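Local coordinates for protein transcription factor cep-1 (Caenorhabditis elegans, PDB 1T4W) that activates transcription by binding the same DNA consensus sequence as p53, and promotes apoptosis in response to DNA damage and other stress, at residues Phe137-Gln140 against Glu141-Asp145; Met83-Arg86 against Ser87-Glu90. One frame throughout, in Å; residues are numbered along the deposited sequence.

Contact 1 of 2, residues Phe137-Gln140 against Glu141-Asp145; sequences FMCQ and EKCLD. With ZN (zinc ion), chain B.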
ATOM      1  N   PHE A 137      -2.494   0.190  -9.475  1.00 17.86           N
ATOM      2  CA  PHE A 137      -1.108  -0.101  -9.881  1.00 20.81           C
ATOM      3  C   PHE A 137      -1.007  -0.107 -11.401  1.00 20.81           C
ATOM      4  O   PHE A 137      -1.795  -0.762 -12.085  1.00 22.25           O
ATOM      5  CB  PHE A 137      -0.676  -1.442  -9.283  1.00 15.76           C
ATOM      6  CG  PHE A 137      -0.752  -1.465  -7.787  1.00 20.93           C
ATOM      7  CD1 PHE A 137       0.278  -0.915  -7.016  1.00 24.77           C
ATOM      8  CD2 PHE A 137      -1.881  -1.950  -7.147  1.00 17.83           C
ATOM      9  CE1 PHE A 137       0.178  -0.841  -5.609  1.00 19.56           C
ATOM     10  CE2 PHE A 137      -1.999  -1.886  -5.737  1.00 21.50           C
ATOM     11  CZ  PHE A 137      -0.967  -1.328  -4.969  1.00 24.14           C
ATOM     12  N   MET A 138      -0.042   0.645 -11.925  1.00 27.65           N
ATOM     13  CA  MET A 138       0.105   0.769 -13.361  1.00 27.46           C
ATOM     14  C   MET A 138       1.321   0.064 -13.955  1.00 31.54           C
ATOM     15  O   MET A 138       1.837   0.455 -14.997  1.00 29.84           O
ATOM     16  CB  MET A 138       0.076   2.248 -13.753  1.00 29.97           C
ATOM     17  CG  MET A 138      -1.279   2.918 -13.460  1.00 27.85           C
ATOM     18  SD  MET A 138      -2.696   2.042 -14.213  1.00 36.96           S
ATOM     19  CE  MET A 138      -2.432   2.454 -15.934  1.00 43.50           C
ATOM     20  N   CYS A 139       1.775  -0.981 -13.279  1.00 21.19           N
ATOM     21  CA  CYS A 139       2.886  -1.783 -13.771  1.00 18.62           C
ATOM     22  C   CYS A 139       2.690  -3.074 -12.997  1.00 20.94           C
ATOM     23  O   CYS A 139       1.864  -3.138 -12.079  1.00 22.23           O
ATOM     24  CB  CYS A 139       4.227  -1.092 -13.479  1.00 20.36           C
ATOM     25  SG  CYS A 139       5.715  -1.947 -14.049  1.00 22.37           S
ATOM     26  N   GLN A 140       3.399  -4.122 -13.357  1.00 20.65           N
ATOM     27  CA  GLN A 140       3.170  -5.356 -12.637  1.00 22.19           C
ATOM     28  C   GLN A 140       4.405  -6.211 -12.447  1.00 28.20           C
ATOM     29  O   GLN A 140       5.469  -5.943 -13.011  1.00 26.37           O
ATOM     30  CB  GLN A 140       2.076  -6.128 -13.354  1.00 18.47           C
ATOM     31  CG  GLN A 140       2.463  -6.603 -14.725  1.00 31.67           C
ATOM     32  CD  GLN A 140       1.262  -7.082 -15.489  1.00 39.57           C
ATOM     33  OE1 GLN A 140       0.375  -7.712 -14.924  1.00 49.39           O
ATOM     34  NE2 GLN A 140       1.225  -6.794 -16.782  1.00 42.36           N
ATOM     35  N   GLU A 141       4.245  -7.248 -11.637  1.00 22.72           N
ATOM     36  CA  GLU A 141       5.324  -8.168 -11.328  1.00 23.93           C
ATOM     37  C   GLU A 141       5.999  -8.685 -12.600  1.00 33.85           C
ATOM     38  O   GLU A 141       7.222  -8.729 -12.694  1.00 26.86           O
ATOM     39  CB  GLU A 141       4.753  -9.352 -10.534  1.00 20.93           C
ATOM     40  CG  GLU A 141       5.769 -10.131  -9.728  1.00 42.05           C
ATOM     41  CD  GLU A 141       5.111 -11.253  -8.962  1.00 35.94           C
ATOM     42  OE1 GLU A 141       4.849 -12.317  -9.567  1.00 35.39           O
ATOM     43  OE2 GLU A 141       4.833 -11.056  -7.764  1.00 38.57           O
ATOM     44  N   LYS A 142       5.188  -9.074 -13.578  1.00 28.53           N
ATOM     45  CA  LYS A 142       5.702  -9.621 -14.822  1.00 35.92           C
ATOM     46  C   LYS A 142       6.744  -8.713 -15.486  1.00 39.69           C
ATOM     47  O   LYS A 142       7.661  -9.197 -16.142  1.00 41.05           O
ATOM     48  CB  LYS A 142       4.530  -9.880 -15.771  1.00 41.07           C
ATOM     49  CG  LYS A 142       4.861 -10.735 -16.964  1.00 57.70           C
ATOM     50  CD  LYS A 142       3.622 -10.979 -17.820  1.00 61.79           C
ATOM     51  CE  LYS A 142       3.943 -11.891 -19.002  1.00 69.15           C
ATOM     52  NZ  LYS A 142       2.762 -12.126 -19.886  1.00 60.71           N
ATOM     53  N   CYS A 143       6.610  -7.401 -15.294  1.00 38.02           N
ATOM     54  CA  CYS A 143       7.528  -6.415 -15.881  1.00 33.65           C
ATOM     55  C   CYS A 143       8.920  -6.344 -15.271  1.00 40.86           C
ATOM     56  O   CYS A 143       9.865  -5.899 -15.929  1.00 43.68           O
ATOM     57  CB  CYS A 143       6.930  -5.012 -15.770  1.00 28.79           C
ATOM     58  SG  CYS A 143       5.371  -4.854 -16.578  1.00 28.47           S
ATOM     59  N   LEU A 144       9.050  -6.767 -14.022  1.00 41.04           N
ATOM     60  CA  LEU A 144      10.321  -6.653 -13.313  1.00 56.54           C
ATOM     61  C   LEU A 144      11.436  -7.644 -13.625  1.00 56.82           C
ATOM     62  O   LEU A 144      11.200  -8.723 -14.166  1.00 50.14           O
ATOM     63  CB  LEU A 144      10.055  -6.658 -11.806  1.00 58.48           C
ATOM     64  CG  LEU A 144       8.917  -5.761 -11.296  1.00 66.82           C
ATOM     65  CD1 LEU A 144       9.125  -5.564  -9.811  1.00 68.07           C
ATOM     66  CD2 LEU A 144       8.895  -4.399 -11.996  1.00 61.92           C
ATOM     67  N   ASP A 145      12.659  -7.252 -13.271  1.00 64.19           N
ATOM     68  CA  ASP A 145      13.844  -8.085 -13.466  1.00 74.48           C
ATOM     69  C   ASP A 145      13.813  -9.184 -12.411  1.00 76.33           C
ATOM     70  O   ASP A 145      13.436  -8.930 -11.267  1.00 76.46           O
ATOM     71  CB  ASP A 145      15.112  -7.257 -13.279  1.00 77.83           C
ATOM     72  CG  ASP A 145      14.877  -5.780 -13.500  1.00 89.00           C
ATOM     73  OD1 ASP A 145      14.274  -5.420 -14.537  1.00 89.90           O
ATOM     74  OD2 ASP A 145      15.299  -4.979 -12.637  1.00 92.83           O
TER
HETATM   75 ZN    ZN B 201       5.427  -2.472 -16.330  1.00 27.16          ZN
HETATM   76  O   HOH W   1       2.548  -9.557 -13.367  1.00 28.47           O
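C139, just before a tight turn, and C143, at its end, grip one zinc ion. C139 SG lies 2.4 Å from ZN, and C143 SG is also 2.4 Å from ZN. The two sulfurs subtend about 109° at the metal, as expected for tetrahedral coordination. C139 throws its sulfur opposite its own backbone N (chi1 -179°), while C143 folds its sulfur back beside its own N. The different torsions let both sulfurs face the ion. C139 SG also rests against C143 CB at 3.7 Å.

The turn is closed by the backbone. C143 N donates to Q140 O at 2.9 Å, coming from above the carbonyl plane. L144 N donates to E141 O at 3.0 Å, just past the short 3-10 segment 141-143. The Q140 side chain starts between its N and carbonyl carbon (chi1 66°). This sets CG over the turn, 3.9 Å from C143 SG and 4.0 Å from K142 CB. A water bridges the far end. It accepts from K142 N at 2.7 Å and makes a weak bond to Q140 OE1.

By comparison with p53, this probably corresponds to the zinc-binding part of loop L3, where the two cysteines are likewise four residues apart. The loop leaves strand 130-137 and enters helix 146-149. E141 reaches R176 in a salt bridge and bonds to I177 through the backbone, and Q140 touches I177, so strand 166-177 flanks the turn.

Contact 2 of 2, residues Met83-Arg86 against Ser87-Glu90; sequences MKCR and SHTE. With ZN (zinc ion), chain B.
C85 and T89 meet through a carbonyl that takes two donors from one residue. C85 O accepts from T89 N at 3.0 Å and from the hydroxyl T89 OG1 at 2.9 Å. The backbone donor stays close to the carbonyl plane; the hydroxyl comes from above it. The sulfur of C85 is also used twice. C85 SG binds the zinc ion and accepts from H88 N at 3.4 Å, with an N-H...S angle of 155°. It stands between the backbone N and the carbonyl carbon of its own residue (chi1 74°), facing the start of the helix. The helix end and the N-H bond would probably stabilise the negative charge on the sulfur.

This makes C85 the N-cap of helix 86-90, and the cap is itself a metal ligand. The helix probably corresponds to the short helix of loop L2 in the p53 DNA-binding domain. One turn on, H88 ND1 binds the same ion at 2.0 Å. C139 and C143 complete the site.

R86 O accepts from E90 N at 3.1 Å in an almost straight bond. The R86 and E90 side chains lie side by side and point the same way. R86 NH1 forms a salt bridge with E90 OE2 at 3.1 Å. The guanidinium and carboxylate planes are 85° apart.

K84 lays its extended chain against T89, its CB 3.7 Å from T89 OG1. Its amine is satisfied outside the helix, by F97 O and S99 O and by a salt bridge to E92. A leucine here would probably leave E92 without its mate and both carbonyls without this donor. The K84 chain also touches M138 and C139.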
ATOM      1  N   MET A  83       9.944   0.304  -8.696  1.00 23.79           N
ATOM      2  CA  MET A  83      10.132   1.124  -9.893  1.00 23.83           C
ATOM      3  C   MET A  83       9.323   0.657 -11.084  1.00 26.09           C
ATOM      4  O   MET A  83       9.349  -0.516 -11.449  1.00 22.49           O
ATOM      5  CB  MET A  83      11.611   1.145 -10.283  1.00 29.10           C
ATOM      6  CG  MET A  83      12.552   1.579  -9.167  1.00 44.03           C
ATOM      7  SD  MET A  83      12.134   3.208  -8.494  1.00 33.74           S
ATOM      8  CE  MET A  83      12.520   4.296  -9.865  1.00 35.02           C
ATOM      9  N   LYS A  84       8.631   1.602 -11.696  1.00 16.95           N
ATOM     10  CA  LYS A  84       7.786   1.343 -12.859  1.00 22.70           C
ATOM     11  C   LYS A  84       8.693   0.955 -14.040  1.00 33.28           C
ATOM     12  O   LYS A  84       9.778   1.507 -14.170  1.00 21.52           O
ATOM     13  CB  LYS A  84       7.031   2.629 -13.162  1.00 27.44           C
ATOM     14  CG  LYS A  84       5.774   2.477 -13.962  1.00 27.01           C
ATOM     15  CD  LYS A  84       5.107   3.829 -14.051  1.00 29.48           C
ATOM     16  CE  LYS A  84       3.779   3.759 -14.724  1.00 28.99           C
ATOM     17  NZ  LYS A  84       3.117   5.067 -14.485  1.00 36.80           N
ATOM     18  N   CYS A  85       8.281   0.015 -14.889  1.00 26.58           N
ATOM     19  CA  CYS A  85       9.138  -0.343 -16.019  1.00 27.49           C
ATOM     20  C   CYS A  85       9.125   0.754 -17.076  1.00 29.15           C
ATOM     21  O   CYS A  85       8.265   1.653 -17.074  1.00 19.41           O
ATOM     22  CB  CYS A  85       8.729  -1.679 -16.654  1.00 21.44           C
ATOM     23  SG  CYS A  85       7.230  -1.629 -17.656  1.00 24.39           S
ATOM     24  N   ARG A  86      10.081   0.667 -17.990  1.00 24.42           N
ATOM     25  CA  ARG A  86      10.232   1.665 -19.034  1.00 28.20           C
ATOM     26  C   ARG A  86       8.993   1.801 -19.882  1.00 31.58           C
ATOM     27  O   ARG A  86       8.518   2.915 -20.092  1.00 33.89           O
ATOM     28  CB  ARG A  86      11.431   1.309 -19.929  1.00 29.31           C
ATOM     29  CG  ARG A  86      11.865   2.395 -20.914  1.00 31.30           C
ATOM     30  CD  ARG A  86      12.677   1.770 -22.072  1.00 39.89           C
ATOM     31  NE  ARG A  86      11.775   1.034 -22.963  1.00 34.86           N
ATOM     32  CZ  ARG A  86      10.830   1.612 -23.706  1.00 36.75           C
ATOM     33  NH1 ARG A  86      10.682   2.930 -23.675  1.00 41.06           N
ATOM     34  NH2 ARG A  86       9.995   0.877 -24.439  1.00 27.48           N
ATOM     35  N   SER A  87       8.438   0.681 -20.354  1.00 25.98           N
ATOM     36  CA  SER A  87       7.265   0.765 -21.220  1.00 29.83           C
ATOM     37  C   SER A  87       5.995   1.272 -20.558  1.00 37.45           C
ATOM     38  O   SER A  87       5.179   1.930 -21.210  1.00 28.36           O
ATOM     39  CB  SER A  87       6.975  -0.578 -21.895  1.00 33.46           C
ATOM     40  OG  SER A  87       6.535  -1.528 -20.956  1.00 46.93           O
ATOM     41  N   HIS A  88       5.788   0.963 -19.280  1.00 31.09           N
ATOM     42  CA  HIS A  88       4.574   1.475 -18.650  1.00 36.98           C
ATOM     43  C   HIS A  88       4.781   2.944 -18.303  1.00 22.35           C
ATOM     44  O   HIS A  88       3.830   3.723 -18.285  1.00 43.54           O
ATOM     45  CB  HIS A  88       4.201   0.649 -17.415  1.00 28.26           C
ATOM     46  CG  HIS A  88       3.458  -0.604 -17.744  1.00 26.35           C
ATOM     47  ND1 HIS A  88       3.839  -1.844 -17.279  1.00 19.83           N
ATOM     48  CD2 HIS A  88       2.374  -0.814 -18.531  1.00 27.26           C
ATOM     49  CE1 HIS A  88       3.026  -2.768 -17.766  1.00 26.74           C
ATOM     50  NE2 HIS A  88       2.129  -2.168 -18.529  1.00 31.17           N
ATOM     51  N   THR A  89       6.028   3.324 -18.056  1.00 33.48           N
ATOM     52  CA  THR A  89       6.331   4.714 -17.742  1.00 40.32           C
ATOM     53  C   THR A  89       5.952   5.606 -18.928  1.00 51.27           C
ATOM     54  O   THR A  89       5.101   6.489 -18.812  1.00 48.17           O
ATOM     55  CB  THR A  89       7.825   4.926 -17.455  1.00 37.19           C
ATOM     56  OG1 THR A  89       8.165   4.365 -16.184  1.00 41.52           O
ATOM     57  CG2 THR A  89       8.157   6.414 -17.446  1.00 48.79           C
ATOM     58  N   GLU A  90       6.558   5.352 -20.084  1.00 54.74           N
ATOM     59  CA  GLU A  90       6.283   6.186 -21.252  1.00 63.54           C
ATOM     60  C   GLU A  90       4.859   6.055 -21.794  1.00 57.11           C
ATOM     61  O   GLU A  90       4.363   6.947 -22.475  1.00 65.77           O
ATOM     62  CB  GLU A  90       7.321   5.919 -22.360  1.00 66.33           C
ATOM     63  CG  GLU A  90       7.050   4.726 -23.258  1.00 58.42           C
ATOM     64  CD  GLU A  90       8.024   4.655 -24.432  1.00 65.11           C
ATOM     65  OE1 GLU A  90       7.776   3.854 -25.358  1.00 57.94           O
ATOM     66  OE2 GLU A  90       9.037   5.394 -24.425  1.00 47.07           O
TER
HETATM   67 ZN    ZN B 201       5.427  -2.472 -16.330  1.00 27.16          ZN

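Along the chain, contact 2 comes first. Residues 83-85 end the loop after helix 71-74, and the chain then enters helix 86-90. Contact 1 follows after strands 101-104, 109-113, 119-123 and 130-137. It turns the chain toward helix 146-149. The two are in series, neither nested nor crossed. Each is a local turn that offers two ligands, and the shared zinc ion closes the long excursion of chain between them, which includes four strands. They also touch directly: C139 SG lies 3.3 Å from C85 N, and M138 O lies 3.4 Å from H88 CG. The metal thus ties helix 86-90 to the loop that leaves strand 130-137.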